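Local coordinates for 11R-lipoxygenase (Gersemia fruticosa, PDB 3VF1), which probably catalyses, with a non-heme iron and under calcium control, the insertion of molecular oxygen into polyunsaturated fatty acids at carbon 11 with R stereochemistry, at residues Arg252-Phe257 against Ile344-Ile349; Lys275-Phe280 against Thr331-Phe336; Val282-Val287 against Thr296-Met301; Leu290-Tyr295 against Leu335-Asn340. All blocks are in the same frame, centred on the assembly; numbering follows the deposited sequence.

Overall arrangement
All four contacts gather on and around one five-stranded antiparallel sheet, away from the iron site. Strands 333-338 and 344-350 are neighbours in it: interactions 2 and 4 share the first, interaction 1 uses the second, and Ile347 N approaches Leu335 O to 2.8 Å between them. The centres of interactions 1 and 2 lie about 15 Å apart. Interactions 3 and 4 are the closest pair, with centres about 9 Å apart, and meet where Leu291 CD1 comes within 3.5 Å of Leu297 N. Interaction 3 also adjoins interaction 2 through Leu276 and Leu297. At interaction 1 the side chain of Ile344 is about 12 Å from the fructose unit of a bound glycan.

Interaction 1 (Arg252-Phe257 against Ile344-Ile349); sequences RDDVWF and IIPIAI
Asp254, in the first turn of helix 254-263, lies across Pro346. Its carbonyl O approaches Pro346 CD to 3.3 Å, and its carboxylate crosses the same residue at a slant, Asp254 OD1 4.0 Å from Pro346 CG. The charged end is not spent on the proline: OD1 forms a salt bridge with Lys376 and accepts from the indole NE1 of Trp372, both on helix 369-410.

Val255 follows, its backbone N held by the N-cap residue Asp253 in a capping bond of 3.0 Å from N to Asp253 OD1; the N-H meets that oxygen from above the carboxylate plane, 51° out of it. One methyl, Val255 CG2, rests 4.0 Å from Ile345 CG2. The carbonyl of Val255 receives a hydrogen bond from a water (Val255 O to water O 2.9 Å), which also donates to the carbonyl of Ile344 at 3.2 Å from Ile344 O, so a single water ties the helix to the strand.

The strand belongs to the antiparallel sheet of the lipoxygenase catalytic domain, where a classic beta bulge sets Ile347 and Ala348 opposite the single residue Leu335, and the first turn of helix 254-263 packs against the strand just ahead of that bulge.

Phe257 completes the contact. Its chi1 of -176° points the ring away from its own backbone N and obliquely onto the proline, bringing Phe257 CD2 to 3.6 Å from Pro346 CG. The same ring touches Lys376 and Arg380 of helix 369-410, while Pro346 itself leans on Trp372.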
loop_
_atom_site.group_PDB
_atom_site.type_symbol
_atom_site.label_atom_id
_atom_site.label_comp_id
_atom_site.label_asym_id
_atom_site.label_seq_id
_atom_site.Cartn_x
_atom_site.Cartn_y
_atom_site.Cartn_z
ATOM N N ARG A 252 -1.039 -24.258 15.949
ATOM C CA ARG A 252 -0.252 -24.846 17.033
ATOM C C ARG A 252 1.036 -25.494 16.527
ATOM O O ARG A 252 1.978 -25.694 17.291
ATOM C CB ARG A 252 -1.076 -25.893 17.789
ATOM C CG ARG A 252 -2.319 -25.352 18.481
ATOM C CD ARG A 252 -3.262 -26.487 18.851
ATOM N NE ARG A 252 -4.511 -26.021 19.453
ATOM C CZ ARG A 252 -4.761 -25.972 20.761
ATOM N NH1 ARG A 252 -3.851 -26.359 21.647
ATOM N NH2 ARG A 252 -5.936 -25.533 21.186
ATOM N N ASP A 253 1.075 -25.820 15.239
ATOM C CA ASP A 253 2.202 -26.544 14.659
ATOM C C ASP A 253 3.435 -25.649 14.514
ATOM O O ASP A 253 3.365 -24.573 13.921
ATOM C CB ASP A 253 1.804 -27.108 13.293
ATOM C CG ASP A 253 2.770 -28.164 12.788
ATOM O OD1 ASP A 253 3.941 -28.169 13.228
ATOM O OD2 ASP A 253 2.358 -28.991 11.948
ATOM N N ASP A 254 4.562 -26.104 15.055
ATOM C CA ASP A 254 5.814 -25.354 14.968
ATOM C C ASP A 254 6.214 -25.067 13.523
ATOM O O ASP A 254 6.821 -24.036 13.235
ATOM C CB ASP A 254 6.947 -26.108 15.671
ATOM C CG ASP A 254 6.940 -25.907 17.177
ATOM O OD1 ASP A 254 6.171 -25.053 17.669
ATOM O OD2 ASP A 254 7.717 -26.597 17.872
ATOM N N VAL A 255 5.884 -25.982 12.616
ATOM C CA VAL A 255 6.209 -25.798 11.208
ATOM C C VAL A 255 5.372 -24.667 10.618
ATOM O O VAL A 255 5.888 -23.812 9.896
ATOM C CB VAL A 255 5.981 -27.085 10.399
ATOM C CG1 VAL A 255 6.049 -26.798 8.902
ATOM C CG2 VAL A 255 7.005 -28.139 10.789
ATOM N N TRP A 256 4.081 -24.667 10.930
ATOM C CA TRP A 256 3.199 -23.592 10.497
ATOM C C TRP A 256 3.645 -22.275 11.115
ATOM O O TRP A 256 3.705 -21.250 10.440
ATOM C CB TRP A 256 1.752 -23.889 10.895
ATOM C CG TRP A 256 0.844 -22.711 10.732
ATOM C CD1 TRP A 256 0.632 -21.711 11.634
ATOM C CD2 TRP A 256 0.028 -22.404 9.595
ATOM N NE1 TRP A 256 -0.266 -20.802 11.132
ATOM C CE2 TRP A 256 -0.654 -21.205 9.881
ATOM C CE3 TRP A 256 -0.193 -23.027 8.362
ATOM C CZ2 TRP A 256 -1.540 -20.614 8.980
ATOM C CZ3 TRP A 256 -1.076 -22.441 7.470
ATOM C CH2 TRP A 256 -1.738 -21.247 7.783
ATOM N N PHE A 257 3.966 -22.315 12.404
ATOM C CA PHE A 257 4.399 -21.132 13.138
ATOM C C PHE A 257 5.573 -20.455 12.443
ATOM O O PHE A 257 5.537 -19.259 12.165
ATOM C CB PHE A 257 4.796 -21.519 14.562
ATOM C CG PHE A 257 5.170 -20.352 15.428
ATOM C CD1 PHE A 257 4.198 -19.640 16.109
ATOM C CD2 PHE A 257 6.494 -19.972 15.571
ATOM C CE1 PHE A 257 4.534 -18.567 16.908
ATOM C CE2 PHE A 257 6.839 -18.897 16.371
ATOM C CZ PHE A 257 5.857 -18.195 17.041
ATOM N N ILE A 344 11.272 -24.050 8.235
ATOM C CA ILE A 344 11.922 -23.430 9.383
ATOM C C ILE A 344 11.043 -23.586 10.622
ATOM O O ILE A 344 9.824 -23.434 10.555
ATOM C CB ILE A 344 12.254 -21.937 9.157
ATOM C CG1 ILE A 344 10.983 -21.103 8.992
ATOM C CG2 ILE A 344 13.156 -21.770 7.943
ATOM C CD1 ILE A 344 11.136 -19.685 9.485
ATOM N N ILE A 345 11.671 -23.908 11.747
ATOM C CA ILE A 345 10.947 -24.080 12.999
ATOM C C ILE A 345 11.566 -23.229 14.096
ATOM O O ILE A 345 12.776 -23.019 14.111
ATOM C CB ILE A 345 10.967 -25.547 13.466
ATOM C CG1 ILE A 345 12.406 -26.076 13.477
ATOM C CG2 ILE A 345 10.084 -26.399 12.574
ATOM C CD1 ILE A 345 12.560 -27.429 14.135
ATOM N N PRO A 346 10.733 -22.743 15.026
ATOM C CA PRO A 346 11.240 -22.031 16.200
ATOM C C PRO A 346 11.919 -23.008 17.153
ATOM O O PRO A 346 11.385 -24.091 17.385
ATOM C CB PRO A 346 9.969 -21.463 16.831
ATOM C CG PRO A 346 8.906 -22.431 16.442
ATOM C CD PRO A 346 9.267 -22.893 15.062
ATOM N N ILE A 347 13.077 -22.642 17.688
ATOM C CA ILE A 347 13.793 -23.526 18.602
ATOM C C ILE A 347 14.139 -22.857 19.931
ATOM O O ILE A 347 14.555 -23.529 20.871
ATOM C CB ILE A 347 15.085 -24.068 17.958
ATOM C CG1 ILE A 347 16.028 -22.918 17.590
ATOM C CG2 ILE A 347 14.751 -24.897 16.730
ATOM C CD1 ILE A 347 17.392 -23.381 17.120
ATOM N N ALA A 348 13.962 -21.542 20.014
ATOM C CA ALA A 348 14.273 -20.815 21.241
ATOM C C ALA A 348 13.650 -19.427 21.228
ATOM O O ALA A 348 13.538 -18.802 20.177
ATOM C CB ALA A 348 15.779 -20.715 21.426
ATOM N N ILE A 349 13.246 -18.950 22.403
ATOM C CA ILE A 349 12.627 -17.635 22.530
ATOM C C ILE A 349 13.005 -16.967 23.849
ATOM O O ILE A 349 13.024 -17.604 24.898
ATOM C CB ILE A 349 11.092 -17.720 22.457
ATOM C CG1 ILE A 349 10.645 -18.201 21.076
ATOM C CG2 ILE A 349 10.467 -16.366 22.770
ATOM C CD1 ILE A 349 9.153 -18.467 20.977
HETATM O O HOH W 1 8.056 -23.802 7.923
#

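Interaction 2 (Lys275-Phe280 against Thr331-Phe336); sequences KLPENF and TPLGLF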
loop_
_atom_site.group_PDB
_atom_site.type_symbol
_atom_site.label_atom_id
_atom_site.label_comp_id
_atom_site.label_asym_id
_atom_site.label_seq_id
_atom_site.Cartn_x
_atom_site.Cartn_y
_atom_site.Cartn_z
ATOM N N LYS A 275 25.969 -15.258 14.182
ATOM C CA LYS A 275 26.422 -15.223 15.566
ATOM C C LYS A 275 25.349 -14.624 16.464
ATOM O O LYS A 275 24.803 -13.561 16.169
ATOM C CB LYS A 275 27.709 -14.408 15.698
ATOM C CG LYS A 275 28.297 -14.447 17.098
ATOM C CD LYS A 275 29.363 -13.391 17.303
ATOM C CE LYS A 275 29.926 -13.456 18.714
ATOM N NZ LYS A 275 30.796 -12.290 19.023
ATOM N N LEU A 276 25.061 -15.309 17.566
ATOM C CA LEU A 276 24.046 -14.858 18.510
ATOM C C LEU A 276 24.402 -13.505 19.109
ATOM O O LEU A 276 25.569 -13.234 19.387
ATOM C CB LEU A 276 23.892 -15.870 19.644
ATOM C CG LEU A 276 23.326 -17.235 19.270
ATOM C CD1 LEU A 276 23.416 -18.173 20.462
ATOM C CD2 LEU A 276 21.888 -17.101 18.793
ATOM N N PRO A 277 23.392 -12.647 19.311
ATOM C CA PRO A 277 23.613 -11.434 20.104
ATOM C C PRO A 277 24.068 -11.806 21.510
ATOM O O PRO A 277 23.607 -12.812 22.049
ATOM C CB PRO A 277 22.228 -10.781 20.147
ATOM C CG PRO A 277 21.509 -11.321 18.960
ATOM C CD PRO A 277 22.028 -12.711 18.758
ATOM N N GLU A 278 24.958 -11.011 22.093
ATOM C CA GLU A 278 25.481 -11.304 23.423
ATOM C C GLU A 278 24.366 -11.384 24.467
ATOM O O GLU A 278 24.507 -12.064 25.484
ATOM C CB GLU A 278 26.508 -10.250 23.836
ATOM C CG GLU A 278 25.951 -8.838 23.941
ATOM C CD GLU A 278 27.032 -7.810 24.219
ATOM O OE1 GLU A 278 26.697 -6.614 24.357
ATOM O OE2 GLU A 278 28.218 -8.199 24.297
ATOM N N ASN A 279 23.259 -10.695 24.208
ATOM C CA ASN A 279 22.135 -10.671 25.139
ATOM C C ASN A 279 21.107 -11.771 24.866
ATOM O O ASN A 279 19.986 -11.720 25.372
ATOM C CB ASN A 279 21.446 -9.304 25.105
ATOM C CG ASN A 279 20.947 -8.936 23.721
ATOM O OD1 ASN A 279 21.648 -9.125 22.727
ATOM N ND2 ASN A 279 19.728 -8.414 23.648
ATOM N N PHE A 280 21.493 -12.762 24.067
ATOM C CA PHE A 280 20.612 -13.880 23.745
ATOM C C PHE A 280 21.399 -15.178 23.902
ATOM O O PHE A 280 21.681 -15.862 22.920
ATOM C CB PHE A 280 20.096 -13.739 22.312
ATOM C CG PHE A 280 18.927 -14.634 21.981
ATOM C CD1 PHE A 280 18.194 -15.263 22.973
ATOM C CD2 PHE A 280 18.564 -14.844 20.659
ATOM C CE1 PHE A 280 17.122 -16.079 22.651
ATOM C CE2 PHE A 280 17.498 -15.658 20.336
ATOM C CZ PHE A 280 16.776 -16.275 21.332
ATOM N N THR A 331 9.932 -7.486 24.405
ATOM C CA THR A 331 10.882 -7.101 23.373
ATOM C C THR A 331 11.671 -8.342 22.980
ATOM O O THR A 331 12.888 -8.400 23.157
ATOM C CB THR A 331 11.832 -6.011 23.891
ATOM O OG1 THR A 331 12.591 -6.520 24.994
ATOM C CG2 THR A 331 11.043 -4.794 24.344
ATOM N N PRO A 332 10.969 -9.340 22.429
ATOM C CA PRO A 332 11.465 -10.714 22.334
ATOM C C PRO A 332 12.504 -10.956 21.248
ATOM O O PRO A 332 12.717 -10.120 20.371
ATOM C CB PRO A 332 10.200 -11.505 22.009
ATOM C CG PRO A 332 9.373 -10.557 21.224
ATOM C CD PRO A 332 9.650 -9.188 21.791
ATOM N N LEU A 333 13.148 -12.115 21.337
ATOM C CA LEU A 333 14.008 -12.620 20.280
ATOM C C LEU A 333 13.612 -14.062 20.006
ATOM O O LEU A 333 13.429 -14.850 20.932
ATOM C CB LEU A 333 15.481 -12.563 20.681
ATOM C CG LEU A 333 16.066 -11.187 20.998
ATOM C CD1 LEU A 333 15.889 -10.857 22.470
ATOM C CD2 LEU A 333 17.531 -11.129 20.599
ATOM N N GLY A 334 13.471 -14.404 18.732
ATOM C CA GLY A 334 13.135 -15.758 18.346
ATOM C C GLY A 334 14.236 -16.354 17.499
ATOM O O GLY A 334 14.796 -15.682 16.637
ATOM N N LEU A 335 14.556 -17.618 17.747
ATOM C CA LEU A 335 15.575 -18.308 16.971
ATOM C C LEU A 335 14.928 -19.448 16.201
ATOM O O LEU A 335 14.110 -20.186 16.745
ATOM C CB LEU A 335 16.678 -18.841 17.885
ATOM C CG LEU A 335 18.014 -19.134 17.202
ATOM C CD1 LEU A 335 18.666 -17.843 16.723
ATOM C CD2 LEU A 335 18.941 -19.889 18.139
ATOM N N PHE A 336 15.292 -19.581 14.931
ATOM C CA PHE A 336 14.690 -20.584 14.066
ATOM C C PHE A 336 15.753 -21.466 13.424
ATOM O O PHE A 336 16.909 -21.072 13.294
ATOM C CB PHE A 336 13.846 -19.913 12.981
ATOM C CG PHE A 336 12.719 -19.078 13.520
ATOM C CD1 PHE A 336 12.969 -17.851 14.109
ATOM C CD2 PHE A 336 11.408 -19.514 13.430
ATOM C CE1 PHE A 336 11.935 -17.078 14.604
ATOM C CE2 PHE A 336 10.370 -18.744 13.922
ATOM C CZ PHE A 336 10.637 -17.523 14.510
#
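Phe280 lays one face of its ring over the CB of Leu333, a CH-pi contact in which that carbon sits 3.9 Å from the ring centroid and 17° off the ring normal. The two side chains run antiparallel to one another, so Leu333 CD2 continues back along the phenyl group to 3.9 Å from Phe280 CD2. The arrangement packs a loop onto the antiparallel sheet of the lipoxygenase catalytic domain: a type I turn from Pro277 to Phe280, closed by the bond from Phe280 N to Pro277 O, lies against strand 333-338. Phe280 leaves the end of that turn with its side chain trans about the first bond (chi1 -166°), which carries the ring in toward the strand. There Phe280 CE2 meets Leu335 CB obliquely at 4.1 Å, and the ring edge points to the backbone of Gly334. A serine in this position would probably open a gap above Leu333 CB and deprive Leu335 CB of its aromatic neighbour. From within the turn, Asn279 O accepts a hydrogen bond from Gln350 NE2 on strand 344-350. Two smaller contacts lie beside the ring. Pro277 CG stands 4.3 Å from Leu333 CD2, and the proline also touches Ile308 on the adjacent strand. Farther along the strand, Leu276 crosses Leu335 at about a right angle, its CD2 methyl 3.9 Å from Leu335 CD1.

Interaction 3 (Val282-Val287 against Thr296-Met301); sequences VKNEMV and TLEKAM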
loop_
_atom_site.group_PDB
_atom_site.type_symbol
_atom_site.label_atom_id
_atom_site.label_comp_id
_atom_site.label_asym_id
_atom_site.label_seq_id
_atom_site.Cartn_x
_atom_site.Cartn_y
_atom_site.Cartn_z
ATOM N N VAL A 282 21.720 -18.381 24.056
ATOM C CA VAL A 282 21.193 -19.709 23.769
ATOM C C VAL A 282 22.325 -20.726 23.756
ATOM O O VAL A 282 23.268 -20.606 22.978
ATOM C CB VAL A 282 20.471 -19.750 22.408
ATOM C CG1 VAL A 282 20.065 -21.176 22.060
ATOM C CG2 VAL A 282 19.257 -18.832 22.419
ATOM N N LYS A 283 22.226 -21.729 24.621
ATOM C CA LYS A 283 23.252 -22.761 24.715
ATOM C C LYS A 283 22.831 -24.016 23.964
ATOM O O LYS A 283 21.645 -24.332 23.870
ATOM C CB LYS A 283 23.547 -23.091 26.182
ATOM C CG LYS A 283 23.957 -21.883 27.012
ATOM C CD LYS A 283 25.113 -21.137 26.364
ATOM C CE LYS A 283 25.478 -19.882 27.136
ATOM N NZ LYS A 283 26.547 -19.107 26.444
ATOM N N ASN A 284 23.817 -24.728 23.432
ATOM C CA ASN A 284 23.570 -25.923 22.637
ATOM C C ASN A 284 22.702 -26.940 23.371
ATOM O O ASN A 284 21.846 -27.584 22.764
ATOM C CB ASN A 284 24.902 -26.560 22.232
ATOM C CG ASN A 284 24.723 -27.780 21.352
ATOM O OD1 ASN A 284 24.293 -27.674 20.204
ATOM N ND2 ASN A 284 25.069 -28.948 21.882
ATOM N N GLU A 285 22.919 -27.076 24.676
ATOM C CA GLU A 285 22.172 -28.044 25.478
ATOM C C GLU A 285 20.670 -27.806 25.366
ATOM O O GLU A 285 19.877 -28.741 25.439
ATOM C CB GLU A 285 22.617 -27.986 26.949
ATOM C CG GLU A 285 21.601 -27.379 27.932
ATOM C CD GLU A 285 22.137 -26.155 28.667
ATOM O OE1 GLU A 285 23.368 -25.943 28.663
ATOM O OE2 GLU A 285 21.322 -25.404 29.248
ATOM N N MET A 286 20.288 -26.547 25.183
ATOM C CA MET A 286 18.883 -26.171 25.172
ATOM C C MET A 286 18.179 -26.629 23.898
ATOM O O MET A 286 16.990 -26.915 23.917
ATOM C CB MET A 286 18.743 -24.652 25.306
ATOM C CG MET A 286 19.385 -24.063 26.551
ATOM S SD MET A 286 19.389 -22.262 26.514
ATOM C CE MET A 286 20.073 -21.879 28.122
ATOM N N VAL A 287 18.914 -26.717 22.795
ATOM C CA VAL A 287 18.283 -26.890 21.488
ATOM C C VAL A 287 18.873 -28.017 20.644
ATOM O O VAL A 287 18.441 -28.231 19.514
ATOM C CB VAL A 287 18.395 -25.591 20.667
ATOM C CG1 VAL A 287 17.676 -24.450 21.374
ATOM C CG2 VAL A 287 19.856 -25.240 20.433
ATOM N N THR A 296 25.581 -29.296 16.108
ATOM C CA THR A 296 25.528 -28.450 17.288
ATOM C C THR A 296 25.049 -27.073 16.853
ATOM O O THR A 296 25.082 -26.749 15.666
ATOM C CB THR A 296 26.909 -28.319 17.952
ATOM O OG1 THR A 296 27.849 -27.788 17.009
ATOM C CG2 THR A 296 27.400 -29.675 18.441
ATOM N N LEU A 297 24.605 -26.267 17.810
ATOM C CA LEU A 297 24.154 -24.916 17.510
ATOM C C LEU A 297 25.228 -24.164 16.731
ATOM O O LEU A 297 24.927 -23.428 15.791
ATOM C CB LEU A 297 23.828 -24.168 18.801
ATOM C CG LEU A 297 23.301 -22.744 18.628
ATOM C CD1 LEU A 297 22.090 -22.727 17.711
ATOM C CD2 LEU A 297 22.961 -22.141 19.980
ATOM N N GLU A 298 26.483 -24.370 17.120
ATOM C CA GLU A 298 27.608 -23.677 16.499
ATOM C C GLU A 298 27.764 -24.093 15.039
ATOM O O GLU A 298 27.955 -23.251 14.165
ATOM C CB GLU A 298 28.906 -23.961 17.262
ATOM C CG GLU A 298 28.964 -23.351 18.662
ATOM C CD GLU A 298 28.108 -24.098 19.677
ATOM O OE1 GLU A 298 27.591 -25.188 19.346
ATOM O OE2 GLU A 298 27.954 -23.592 20.809
ATOM N N LYS A 299 27.680 -25.394 14.783
ATOM C CA LYS A 299 27.820 -25.918 13.429
ATOM C C LYS A 299 26.672 -25.440 12.547
ATOM O O LYS A 299 26.869 -25.109 11.380
ATOM C CB LYS A 299 27.857 -27.447 13.452
ATOM C CG LYS A 299 28.042 -28.087 12.084
ATOM C CD LYS A 299 28.111 -29.603 12.184
ATOM C CE LYS A 299 28.233 -30.245 10.811
ATOM N NZ LYS A 299 28.284 -31.733 10.881
ATOM N N ALA A 300 25.472 -25.410 13.113
ATOM C CA ALA A 300 24.293 -24.967 12.380
ATOM C C ALA A 300 24.462 -23.534 11.885
ATOM O O ALA A 300 24.079 -23.212 10.764
ATOM C CB ALA A 300 23.055 -25.079 13.256
ATOM N N MET A 301 25.036 -22.677 12.723
ATOM C CA MET A 301 25.234 -21.277 12.358
ATOM C C MET A 301 26.279 -21.129 11.257
ATOM O O MET A 301 26.088 -20.357 10.318
ATOM C CB MET A 301 25.634 -20.450 13.582
ATOM C CG MET A 301 24.464 -20.105 14.494
ATOM S SD MET A 301 24.853 -18.829 15.705
ATOM C CE MET A 301 26.008 -19.709 16.760
#
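The amide oxygen OD1 of Asn284 takes the backbone N-H of Leu297 in a 2.8 Å bond from Leu297 N, nearly straight at 161° though the donor is tilted 27° from the carbonyl plane. Asn284 reaches it because CG lies anti to the backbone N (chi1 -178°), carrying the amide to the start of helix 297-302. The same oxygen lies against Thr296, 3.3 Å from its CA, and the amide nitrogen ND2 makes a weak hydrogen bond to Glu288. Being at the start of helix 297-302, the Leu297 N-H is probably made a stronger donor by the helix dipole. An alanine here is likely to leave the Leu297 N-H without this acceptor and to remove the oxygen that lies against Thr296 CA.

Beside this polar link the contact is apolar. Leu297 turns its CD2 methyl onto Val282, 3.4 Å from the carbonyl O and 3.7 Å from CG1, the two side chains crossing at about a right angle. Its other methyl, Leu297 CD1, is 4.3 Å from Val287 CG2. Leu297 also touches Leu276 of the preceding loop and Ile306 of strand 306-310, which seats the start of helix 297-302 against the sheet.

Thr296 is the N-cap of helix 297-302, its OG1 accepting from Lys299 N at 3.3 Å, while Asn284 OD1, from outside the helix, takes the N-H of Leu297, the first residue of the helix.

Interaction 4 (Leu290-Tyr295 against Leu335-Asn340); sequences LLDRGY and LFYLKN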
loop_
_atom_site.group_PDB
_atom_site.type_symbol
_atom_site.label_atom_id
_atom_site.label_comp_id
_atom_site.label_asym_id
_atom_site.label_seq_id
_atom_site.Cartn_x
_atom_site.Cartn_y
_atom_site.Cartn_z
ATOM N N LEU A 290 16.756 -30.657 18.955
ATOM C CA LEU A 290 15.849 -30.081 17.969
ATOM C C LEU A 290 16.530 -30.001 16.606
ATOM O O LEU A 290 15.867 -29.971 15.569
ATOM C CB LEU A 290 15.403 -28.685 18.405
ATOM C CG LEU A 290 14.682 -28.604 19.748
ATOM C CD1 LEU A 290 14.439 -27.152 20.134
ATOM C CD2 LEU A 290 13.376 -29.376 19.695
ATOM N N LEU A 291 17.859 -29.971 16.614
ATOM C CA LEU A 291 18.630 -29.867 15.382
ATOM C C LEU A 291 18.778 -31.237 14.732
ATOM O O LEU A 291 18.251 -32.232 15.228
ATOM C CB LEU A 291 20.018 -29.288 15.669
ATOM C CG LEU A 291 20.067 -28.078 16.603
ATOM C CD1 LEU A 291 21.495 -27.574 16.746
ATOM C CD2 LEU A 291 19.151 -26.973 16.107
ATOM N N ASP A 292 19.498 -31.281 13.618
ATOM C CA ASP A 292 19.806 -32.545 12.963
ATOM C C ASP A 292 20.788 -33.343 13.806
ATOM O O ASP A 292 21.600 -32.773 14.536
ATOM C CB ASP A 292 20.410 -32.299 11.581
ATOM C CG ASP A 292 19.382 -31.830 10.568
ATOM O OD1 ASP A 292 18.699 -32.691 9.974
ATOM O OD2 ASP A 292 19.261 -30.605 10.358
ATOM N N ARG A 293 20.705 -34.665 13.709
ATOM C CA ARG A 293 21.687 -35.530 14.346
ATOM C C ARG A 293 23.071 -35.190 13.811
ATOM O O ARG A 293 23.274 -35.116 12.600
ATOM C CB ARG A 293 21.372 -36.999 14.066
ATOM C CG ARG A 293 20.212 -37.553 14.873
ATOM C CD ARG A 293 19.948 -39.009 14.524
ATOM N NE ARG A 293 19.027 -39.646 15.461
ATOM C CZ ARG A 293 17.701 -39.623 15.355
ATOM N NH1 ARG A 293 17.114 -38.989 14.349
ATOM N NH2 ARG A 293 16.955 -40.235 16.267
ATOM N N GLY A 294 24.017 -34.977 14.719
ATOM C CA GLY A 294 25.380 -34.657 14.333
ATOM C C GLY A 294 25.635 -33.166 14.235
ATOM O O GLY A 294 26.728 -32.746 13.861
ATOM N N TYR A 295 24.628 -32.363 14.573
ATOM C CA TYR A 295 24.760 -30.912 14.516
ATOM C C TYR A 295 24.705 -30.271 15.895
ATOM O O TYR A 295 23.896 -30.648 16.740
ATOM C CB TYR A 295 23.664 -30.307 13.637
ATOM C CG TYR A 295 24.006 -30.275 12.168
ATOM C CD1 TYR A 295 24.050 -31.441 11.420
ATOM C CD2 TYR A 295 24.285 -29.076 11.529
ATOM C CE1 TYR A 295 24.363 -31.415 10.076
ATOM C CE2 TYR A 295 24.599 -29.040 10.185
ATOM C CZ TYR A 295 24.636 -30.211 9.463
ATOM O OH TYR A 295 24.950 -30.181 8.124
ATOM N N LEU A 335 14.556 -17.618 17.747
ATOM C CA LEU A 335 15.575 -18.308 16.971
ATOM C C LEU A 335 14.928 -19.448 16.201
ATOM O O LEU A 335 14.110 -20.186 16.745
ATOM C CB LEU A 335 16.678 -18.841 17.885
ATOM C CG LEU A 335 18.014 -19.134 17.202
ATOM C CD1 LEU A 335 18.666 -17.843 16.723
ATOM C CD2 LEU A 335 18.941 -19.889 18.139
ATOM N N PHE A 336 15.292 -19.581 14.931
ATOM C CA PHE A 336 14.690 -20.584 14.066
ATOM C C PHE A 336 15.753 -21.466 13.424
ATOM O O PHE A 336 16.909 -21.072 13.294
ATOM C CB PHE A 336 13.846 -19.913 12.981
ATOM C CG PHE A 336 12.719 -19.078 13.520
ATOM C CD1 PHE A 336 12.969 -17.851 14.109
ATOM C CD2 PHE A 336 11.408 -19.514 13.430
ATOM C CE1 PHE A 336 11.935 -17.078 14.604
ATOM C CE2 PHE A 336 10.370 -18.744 13.922
ATOM C CZ PHE A 336 10.637 -17.523 14.510
ATOM N N TYR A 337 15.342 -22.666 13.028
ATOM C CA TYR A 337 16.239 -23.629 12.407
ATOM C C TYR A 337 15.704 -24.024 11.039
ATOM O O TYR A 337 14.511 -24.269 10.883
ATOM C CB TYR A 337 16.360 -24.870 13.291
ATOM C CG TYR A 337 17.349 -25.900 12.795
ATOM C CD1 TYR A 337 18.712 -25.656 12.837
ATOM C CD2 TYR A 337 16.919 -27.126 12.309
ATOM C CE1 TYR A 337 19.621 -26.595 12.397
ATOM C CE2 TYR A 337 17.823 -28.076 11.866
ATOM C CZ TYR A 337 19.171 -27.803 11.913
ATOM O OH TYR A 337 20.081 -28.739 11.478
ATOM N N LEU A 338 16.588 -24.078 10.049
ATOM C CA LEU A 338 16.206 -24.504 8.709
ATOM C C LEU A 338 16.325 -26.018 8.595
ATOM O O LEU A 338 17.421 -26.556 8.465
ATOM C CB LEU A 338 17.088 -23.828 7.659
ATOM C CG LEU A 338 16.846 -24.251 6.208
ATOM C CD1 LEU A 338 15.443 -23.878 5.757
ATOM C CD2 LEU A 338 17.889 -23.629 5.296
ATOM N N LYS A 339 15.187 -26.699 8.650
ATOM C CA LYS A 339 15.167 -28.156 8.610
ATOM C C LYS A 339 15.654 -28.685 7.266
ATOM O O LYS A 339 15.774 -27.938 6.298
ATOM C CB LYS A 339 13.757 -28.672 8.899
ATOM C CG LYS A 339 13.274 -28.367 10.308
ATOM C CD LYS A 339 11.804 -28.721 10.489
ATOM C CE LYS A 339 11.553 -30.207 10.302
ATOM N NZ LYS A 339 10.107 -30.541 10.436
ATOM N N ASN A 340 15.935 -29.982 7.221
ATOM C CA ASN A 340 16.469 -30.612 6.020
ATOM C C ASN A 340 15.475 -30.569 4.863
ATOM O O ASN A 340 15.868 -30.616 3.698
ATOM C CB ASN A 340 16.857 -32.062 6.314
ATOM C CG ASN A 340 17.730 -32.665 5.230
ATOM O OD1 ASN A 340 18.304 -31.950 4.411
ATOM N ND2 ASN A 340 17.841 -33.988 5.228
#
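Tyr337 carries most of this contact, its ring met by Leu291 over one face and by Asp292 at the edge. A chi1 of -176° swings the phenol away from the backbone N of Tyr337, so that it reaches from strand 333-338 to the loop 290-295. Leu291 lays its CD2 methyl on the ring as a CH-pi contact, 3.9 Å from the centroid and 23° off the normal, displaced toward the side where that methyl is 3.6 Å from Tyr337 CD1. Asp292 comes to the edge: OD2 lies near the ring plane and accepts a hydrogen bond from the hydroxyl of Tyr337. The modelled separation of 2.3 Å between Tyr337 OH and Asp292 OD2 is shorter than a normal hydrogen bond, so the exact length is doubtful. Carboxylate and ring planes stand 52° apart.

Leu291 and Asp292 belong to the connection between helices 284-287 and 297-302, which packs over the five-stranded antiparallel sheet of the lipoxygenase catalytic domain. A type II turn runs from Asp292 to Tyr295 and is closed by Tyr295 N bonding Asp292 O at 3.1 Å. The turn folds Tyr295 back so that one face of its ring lies over the Tyr337 hydroxyl, Tyr295 CD2 4.2 Å from Tyr337 OH, while its own OH hydrogen-bonds Glu303. On the strand side, Tyr337 also packs on Ile306 and Ile347 of the flanking strands. The second carboxylate oxygen, Asp292 OD1, stands 4.1 Å from Asn340 CB.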